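Local coordinates for protein YbgK (Escherichia coli, PDB 5DUD) that acts as subunit C of the ATP-dependent 5-oxoprolinase, which cleaves 5-oxoproline to L-glutamate while hydrolysing ATP to ADP and phosphate, at residues A[67-72]-A[89-94]; A[180-185]-A[256-261]. All coordinates share one frame; numbering follows the deposited sequence.

Contact 1: residues A[67-72]-A[89-94]; sequences DGWFAL and GWRLPM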
loop_
_atom_site.group_PDB
_atom_site.type_symbol
_atom_site.label_atom_id
_atom_site.label_comp_id
_atom_site.label_asym_id
_atom_site.label_seq_id
_atom_site.Cartn_x
_atom_site.Cartn_y
_atom_site.Cartn_z
ATOM N N ASP A 67 1.089 0.888 -35.444
ATOM C CA ASP A 67 -0.351 0.818 -35.709
ATOM C C ASP A 67 -1.015 -0.216 -34.799
ATOM O O ASP A 67 -0.434 -1.261 -34.510
ATOM C CB ASP A 67 -0.626 0.473 -37.188
ATOM C CG ASP A 67 0.026 1.397 -38.195
ATOM O OD1 ASP A 67 0.205 2.592 -37.877
ATOM O OD2 ASP A 67 0.338 0.931 -39.312
ATOM N N GLY A 68 -2.219 0.089 -34.356
ATOM C CA GLY A 68 -2.955 -0.796 -33.470
ATOM C C GLY A 68 -4.256 -0.185 -33.015
ATOM O O GLY A 68 -4.921 0.508 -33.787
ATOM N N TRP A 69 -4.632 -0.441 -31.759
ATOM C CA TRP A 69 -5.867 0.073 -31.160
ATOM C C TRP A 69 -5.562 0.682 -29.801
ATOM O O TRP A 69 -4.544 0.339 -29.196
ATOM C CB TRP A 69 -6.905 -1.056 -31.015
ATOM C CG TRP A 69 -7.175 -1.810 -32.286
ATOM C CD1 TRP A 69 -6.436 -2.832 -32.805
ATOM C CD2 TRP A 69 -8.272 -1.609 -33.183
ATOM N NE1 TRP A 69 -6.994 -3.266 -33.984
ATOM C CE2 TRP A 69 -8.126 -2.538 -34.236
ATOM C CE3 TRP A 69 -9.367 -0.734 -33.201
ATOM C CZ2 TRP A 69 -9.037 -2.616 -35.294
ATOM C CZ3 TRP A 69 -10.276 -0.822 -34.244
ATOM C CH2 TRP A 69 -10.099 -1.744 -35.281
ATOM N N PHE A 70 -6.434 1.587 -29.317
ATOM C CA PHE A 70 -6.263 2.229 -28.012
ATOM C C PHE A 70 -7.621 2.561 -27.382
ATOM O O PHE A 70 -8.660 2.420 -28.029
ATOM C CB PHE A 70 -5.392 3.495 -28.131
ATOM C CG PHE A 70 -6.121 4.778 -28.461
ATOM C CD1 PHE A 70 -6.499 5.065 -29.763
ATOM C CD2 PHE A 70 -6.385 5.719 -27.477
ATOM C CE1 PHE A 70 -7.144 6.262 -30.072
ATOM C CE2 PHE A 70 -7.045 6.908 -27.784
ATOM C CZ PHE A 70 -7.422 7.171 -29.078
ATOM N N ALA A 71 -7.600 2.994 -26.120
ATOM C CA ALA A 71 -8.816 3.347 -25.393
ATOM C C ALA A 71 -8.509 4.279 -24.223
ATOM O O ALA A 71 -7.408 4.232 -23.673
ATOM C CB ALA A 71 -9.501 2.084 -24.888
ATOM N N LEU A 72 -9.486 5.126 -23.848
ATOM C CA LEU A 72 -9.379 6.067 -22.725
ATOM C C LEU A 72 -10.527 5.839 -21.732
ATOM O O LEU A 72 -11.653 5.605 -22.161
ATOM C CB LEU A 72 -9.409 7.516 -23.226
ATOM C CG LEU A 72 -8.130 8.107 -23.817
ATOM C CD1 LEU A 72 -8.451 9.390 -24.571
ATOM C CD2 LEU A 72 -7.084 8.382 -22.734
ATOM N N GLY A 89 -14.176 5.277 -23.091
ATOM C CA GLY A 89 -14.886 4.001 -23.067
ATOM C C GLY A 89 -15.173 3.390 -24.423
ATOM O O GLY A 89 -16.246 2.815 -24.617
ATOM N N TRP A 90 -14.202 3.468 -25.354
ATOM C CA TRP A 90 -14.334 2.950 -26.719
ATOM C C TRP A 90 -13.036 2.326 -27.215
ATOM O O TRP A 90 -11.969 2.854 -26.903
ATOM C CB TRP A 90 -14.726 4.106 -27.662
ATOM C CG TRP A 90 -16.199 4.257 -27.849
ATOM C CD1 TRP A 90 -17.089 4.816 -26.981
ATOM C CD2 TRP A 90 -16.952 3.862 -28.998
ATOM N NE1 TRP A 90 -18.355 4.780 -27.514
ATOM C CE2 TRP A 90 -18.296 4.223 -28.764
ATOM C CE3 TRP A 90 -16.616 3.270 -30.225
ATOM C CZ2 TRP A 90 -19.311 3.966 -29.689
ATOM C CZ3 TRP A 90 -17.619 3.036 -31.149
ATOM C CH2 TRP A 90 -18.950 3.377 -30.876
ATOM N N ARG A 91 -13.117 1.235 -28.018
ATOM C CA ARG A 91 -11.925 0.632 -28.634
ATOM C C ARG A 91 -11.639 1.462 -29.883
ATOM O O ARG A 91 -12.225 1.221 -30.936
ATOM C CB ARG A 91 -12.108 -0.877 -28.952
ATOM C CG ARG A 91 -11.021 -1.424 -29.909
ATOM C CD ARG A 91 -10.888 -2.935 -30.034
ATOM N NE ARG A 91 -12.097 -3.599 -30.537
ATOM C CZ ARG A 91 -13.052 -4.164 -29.795
ATOM N NH1 ARG A 91 -12.979 -4.145 -28.466
ATOM N NH2 ARG A 91 -14.093 -4.749 -30.378
ATOM N N LEU A 92 -10.835 2.516 -29.727
ATOM C CA LEU A 92 -10.532 3.440 -30.815
ATOM C C LEU A 92 -9.331 2.946 -31.614
ATOM O O LEU A 92 -8.390 2.419 -31.023
ATOM C CB LEU A 92 -10.263 4.842 -30.249
ATOM C CG LEU A 92 -11.395 5.462 -29.439
ATOM C CD1 LEU A 92 -10.912 6.695 -28.734
ATOM C CD2 LEU A 92 -12.613 5.751 -30.308
ATOM N N PRO A 93 -9.322 3.120 -32.950
ATOM C CA PRO A 93 -8.159 2.684 -33.738
ATOM C C PRO A 93 -7.036 3.723 -33.716
ATOM O O PRO A 93 -7.312 4.908 -33.539
ATOM C CB PRO A 93 -8.750 2.542 -35.138
ATOM C CG PRO A 93 -9.770 3.615 -35.204
ATOM C CD PRO A 93 -10.349 3.735 -33.817
ATOM N N MET A 94 -5.778 3.304 -33.924
ATOM C CA MET A 94 -4.656 4.245 -33.982
ATOM C C MET A 94 -3.710 3.875 -35.109
ATOM O O MET A 94 -3.482 2.693 -35.367
ATOM C CB MET A 94 -3.895 4.327 -32.652
ATOM C CG MET A 94 -3.407 2.996 -32.118
ATOM S SD MET A 94 -2.233 3.240 -30.767
ATOM C CE MET A 94 -1.126 1.837 -31.009
HETATM O O HOH W 1 -11.586 5.747 -25.778
#

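Contact 2: residues A[180-185]-A[256-261]; sequences PEYHEF and PRIACI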
loop_
_atom_site.group_PDB
_atom_site.type_symbol
_atom_site.label_atom_id
_atom_site.label_comp_id
_atom_site.label_asym_id
_atom_site.label_seq_id
_atom_site.Cartn_x
_atom_site.Cartn_y
_atom_site.Cartn_z
ATOM N N PRO A 180 -12.462 -1.891 13.570
ATOM C CA PRO A 180 -12.384 -2.446 14.947
ATOM C C PRO A 180 -12.462 -1.443 16.117
ATOM O O PRO A 180 -13.066 -1.796 17.123
ATOM C CB PRO A 180 -11.009 -3.146 14.958
ATOM C CG PRO A 180 -10.703 -3.407 13.529
ATOM C CD PRO A 180 -11.278 -2.258 12.790
ATOM N N GLU A 181 -11.886 -0.223 16.009
ATOM C CA GLU A 181 -11.909 0.769 17.106
ATOM C C GLU A 181 -13.074 1.781 16.979
ATOM O O GLU A 181 -12.934 2.917 17.425
ATOM C CB GLU A 181 -10.573 1.542 17.173
ATOM C CG GLU A 181 -9.368 0.698 17.550
ATOM C CD GLU A 181 -8.745 -0.126 16.438
ATOM O OE1 GLU A 181 -8.839 0.297 15.267
ATOM O OE2 GLU A 181 -8.066 -1.130 16.742
ATOM N N TYR A 182 -14.245 1.361 16.491
ATOM C CA TYR A 182 -15.399 2.257 16.317
ATOM C C TYR A 182 -16.049 2.566 17.656
ATOM O O TYR A 182 -16.519 3.684 17.850
ATOM C CB TYR A 182 -16.423 1.628 15.362
ATOM C CG TYR A 182 -17.699 2.408 15.136
ATOM C CD1 TYR A 182 -17.736 3.470 14.241
ATOM C CD2 TYR A 182 -18.900 1.988 15.694
ATOM C CE1 TYR A 182 -18.922 4.147 13.969
ATOM C CE2 TYR A 182 -20.093 2.657 15.430
ATOM C CZ TYR A 182 -20.099 3.744 14.572
ATOM O OH TYR A 182 -21.265 4.414 14.282
ATOM N N HIS A 183 -16.038 1.592 18.590
ATOM C CA HIS A 183 -16.650 1.749 19.906
ATOM C C HIS A 183 -15.713 2.461 20.930
ATOM O O HIS A 183 -16.045 2.497 22.116
ATOM C CB HIS A 183 -17.136 0.382 20.420
ATOM C CG HIS A 183 -18.154 -0.240 19.508
ATOM N ND1 HIS A 183 -19.436 0.273 19.401
ATOM C CD2 HIS A 183 -18.035 -1.288 18.660
ATOM C CE1 HIS A 183 -20.059 -0.487 18.513
ATOM N NE2 HIS A 183 -19.255 -1.440 18.042
ATOM N N GLU A 184 -14.592 3.073 20.459
ATOM C CA GLU A 184 -13.711 3.918 21.278
ATOM C C GLU A 184 -14.012 5.427 21.098
ATOM O O GLU A 184 -13.474 6.232 21.864
ATOM C CB GLU A 184 -12.244 3.641 20.934
ATOM C CG GLU A 184 -11.899 2.161 21.008
ATOM C CD GLU A 184 -10.449 1.848 21.323
ATOM O OE1 GLU A 184 -9.559 2.593 20.853
ATOM O OE2 GLU A 184 -10.201 0.842 22.026
ATOM N N PHE A 185 -14.865 5.815 20.122
ATOM C CA PHE A 185 -15.223 7.214 19.862
ATOM C C PHE A 185 -16.596 7.527 20.470
ATOM O O PHE A 185 -17.492 6.684 20.405
ATOM C CB PHE A 185 -15.214 7.461 18.345
ATOM C CG PHE A 185 -13.852 7.304 17.718
ATOM C CD1 PHE A 185 -13.419 6.072 17.250
ATOM C CD2 PHE A 185 -13.017 8.392 17.559
ATOM C CE1 PHE A 185 -12.170 5.933 16.650
ATOM C CE2 PHE A 185 -11.751 8.240 16.980
ATOM C CZ PHE A 185 -11.347 7.015 16.526
ATOM N N PRO A 256 -5.749 4.250 15.734
ATOM C CA PRO A 256 -7.085 3.649 15.885
ATOM C C PRO A 256 -7.921 3.778 14.603
ATOM O O PRO A 256 -8.060 4.877 14.071
ATOM C CB PRO A 256 -7.698 4.428 17.054
ATOM C CG PRO A 256 -6.997 5.723 17.054
ATOM C CD PRO A 256 -5.617 5.482 16.535
ATOM N N ARG A 257 -8.433 2.637 14.100
ATOM C CA ARG A 257 -9.205 2.523 12.865
ATOM C C ARG A 257 -10.713 2.648 13.148
ATOM O O ARG A 257 -11.304 1.743 13.740
ATOM C CB ARG A 257 -8.901 1.174 12.181
ATOM C CG ARG A 257 -7.416 0.890 11.947
ATOM C CD ARG A 257 -7.134 -0.596 11.792
ATOM N NE ARG A 257 -7.140 -1.294 13.081
ATOM C CZ ARG A 257 -6.830 -2.577 13.258
ATOM N NH1 ARG A 257 -6.469 -3.335 12.225
ATOM N NH2 ARG A 257 -6.869 -3.112 14.473
ATOM N N ILE A 258 -11.316 3.774 12.754
ATOM C CA ILE A 258 -12.744 4.014 12.980
ATOM C C ILE A 258 -13.621 3.272 11.958
ATOM O O ILE A 258 -14.632 2.711 12.363
ATOM C CB ILE A 258 -13.091 5.527 12.999
ATOM C CG1 ILE A 258 -14.514 5.745 13.564
ATOM C CG2 ILE A 258 -12.958 6.191 11.608
ATOM C CD1 ILE A 258 -14.875 7.153 13.792
ATOM N N ALA A 259 -13.254 3.277 10.658
ATOM C CA ALA A 259 -14.055 2.628 9.617
ATOM C C ALA A 259 -13.189 2.074 8.490
ATOM O O ALA A 259 -11.996 2.369 8.423
ATOM C CB ALA A 259 -15.066 3.617 9.056
ATOM N N CYS A 260 -13.787 1.246 7.627
ATOM C CA CYS A 260 -13.105 0.653 6.476
ATOM C C CYS A 260 -14.013 0.747 5.262
ATOM O O CYS A 260 -15.142 0.264 5.310
ATOM C CB CYS A 260 -12.696 -0.791 6.756
ATOM S SG CYS A 260 -11.698 -1.543 5.442
ATOM N N ILE A 261 -13.538 1.406 4.197
ATOM C CA ILE A 261 -14.285 1.580 2.951
ATOM C C ILE A 261 -14.273 0.257 2.174
ATOM O O ILE A 261 -13.239 -0.418 2.106
ATOM C CB ILE A 261 -13.700 2.756 2.124
ATOM C CG1 ILE A 261 -13.837 4.083 2.910
ATOM C CG2 ILE A 261 -14.377 2.885 0.753
ATOM C CD1 ILE A 261 -12.775 5.006 2.669
#

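Contact 1: residues A[67-72]-A[89-94]
Phe70 turns its ring onto Leu92 because its CG lies between the backbone N and the carbonyl carbon (chi1 87°). The ring meets Leu92 obliquely. Phe70 CE1 lies 3.4 Å from Leu92 CB, and Phe70 CZ meets Leu92 CD1. The carbonyl O of Pro93 sits at the edge of the same ring, in its plane. Met94 takes a similar first torsion (chi1 54°), which puts its CG against Gly68. A bend at chi3 brings its CE near Gly68 as well. Met94 CB also touches Phe70 CD1, at 4.0 Å.

Trp69 lies on the other face of the sheet with Pro93. Trp69 CZ3 is 3.8 Å from Pro93 CB. The CD of Arg91 rests above one face of the indole, towards its rim. The guanidinium itself is turned well away from the plane of the indole, and its NH1 bonds to the carbonyl of Leu43.

The backbones pair in antiparallel fashion. Gly68 and Met94 exchange two hydrogen bonds, with Met94 N to Gly68 O at 2.9 Å. Phe70 and Leu92 exchange two more, with Phe70 N to Leu92 O at 2.7 Å. Beyond them a water takes over: it accepts from Leu72 N and donates to Trp90 O. Gly89 N then bonds directly to Leu72 O, at 2.7 Å.

Phe70 and Leu72 also pack on Leu100 of strand 99-102, which belongs to a different sheet. The arrangement is an antiparallel edge pair of a five-stranded sheet, with strand 92-94 outermost in this chain. The sheet face that carries Phe70 packs against a second sheet in the carboxyltransferase A/B domain.

Contact 2: residues A[180-185]-A[256-261]
Glu181 reaches from its loop to the start of strand 257-261, and its side chain touches Pro256 and Arg257 along its whole length. Glu181 CB lies 3.5 Å from Arg257 O and also touches Pro256 CB. The next carbon, CG, passes Pro256 CA and Arg257 N. The chain bends about the CB-CG bond (chi2 80°), which turns the carboxylate back towards Arg257. Its carbon, CD, lies nearest Arg257 N. OE1 then accepts two bonds. Arg257 N approaches Glu181 OE1 from above the carboxylate plane, at 2.6 Å. Arg257 NE meets its syn lone pair, with 3.2 Å between Glu181 OE1 and Arg257 NE. At the tip, Glu181 OE2 takes Arg257 NH2 at 3.2 Å, again through a syn lone pair, and this bond is close to straight.

The result is a side-on, two-nitrogen salt bridge, with carboxylate and guanidinium planes only 19° apart. The paired bonds should fix the rotation of both groups, and the pairing of opposite charges probably keeps both ionised in this buried place. Glu181 N adds a backbone bond to Arg257 O. Pro180 CG lies over one face of the guanidinium, above its centre. Arg257 NH2 also makes a weak hydrogen bond to an aromatic side chain of another protein chain, and Pro180 packs on an aromatic side chain of that chain.

Ile258 fills the apolar side. Ile258 CD1 makes a CH-pi contact over the Phe185 ring, 4.0 Å from the centroid. Ile258 CG1 touches Tyr182 CD1, also at 4.0 Å, while Tyr182 OH bonds to Trp194 NE1. The contact joins the loop between strands 173-178 and helix 187-195 to strand 257-261. It is a buried salt bridge beside a small apolar cluster, on an inner strand of the mixed sheet, next to a subunit interface.

The two contacts lie on opposite sides of the chain's centre. Their centres are 44 Å apart and their nearest atoms about 23 Å apart, so they do not touch. They come in series: contact 1 closes before contact 2 begins. They share no sheet. Contact 1 belongs to the antiparallel sheet that ends in strand 92-94. Contact 2 lies at strand 257-261, which pairs with strands 173-178 and 233-235 in the mixed sheet. All four segments belong to the carboxyltransferase A/B region of the protein. Only contact 2 meets another protein chain of the assembly, so that interface lies on the side of the chain away from contact 1.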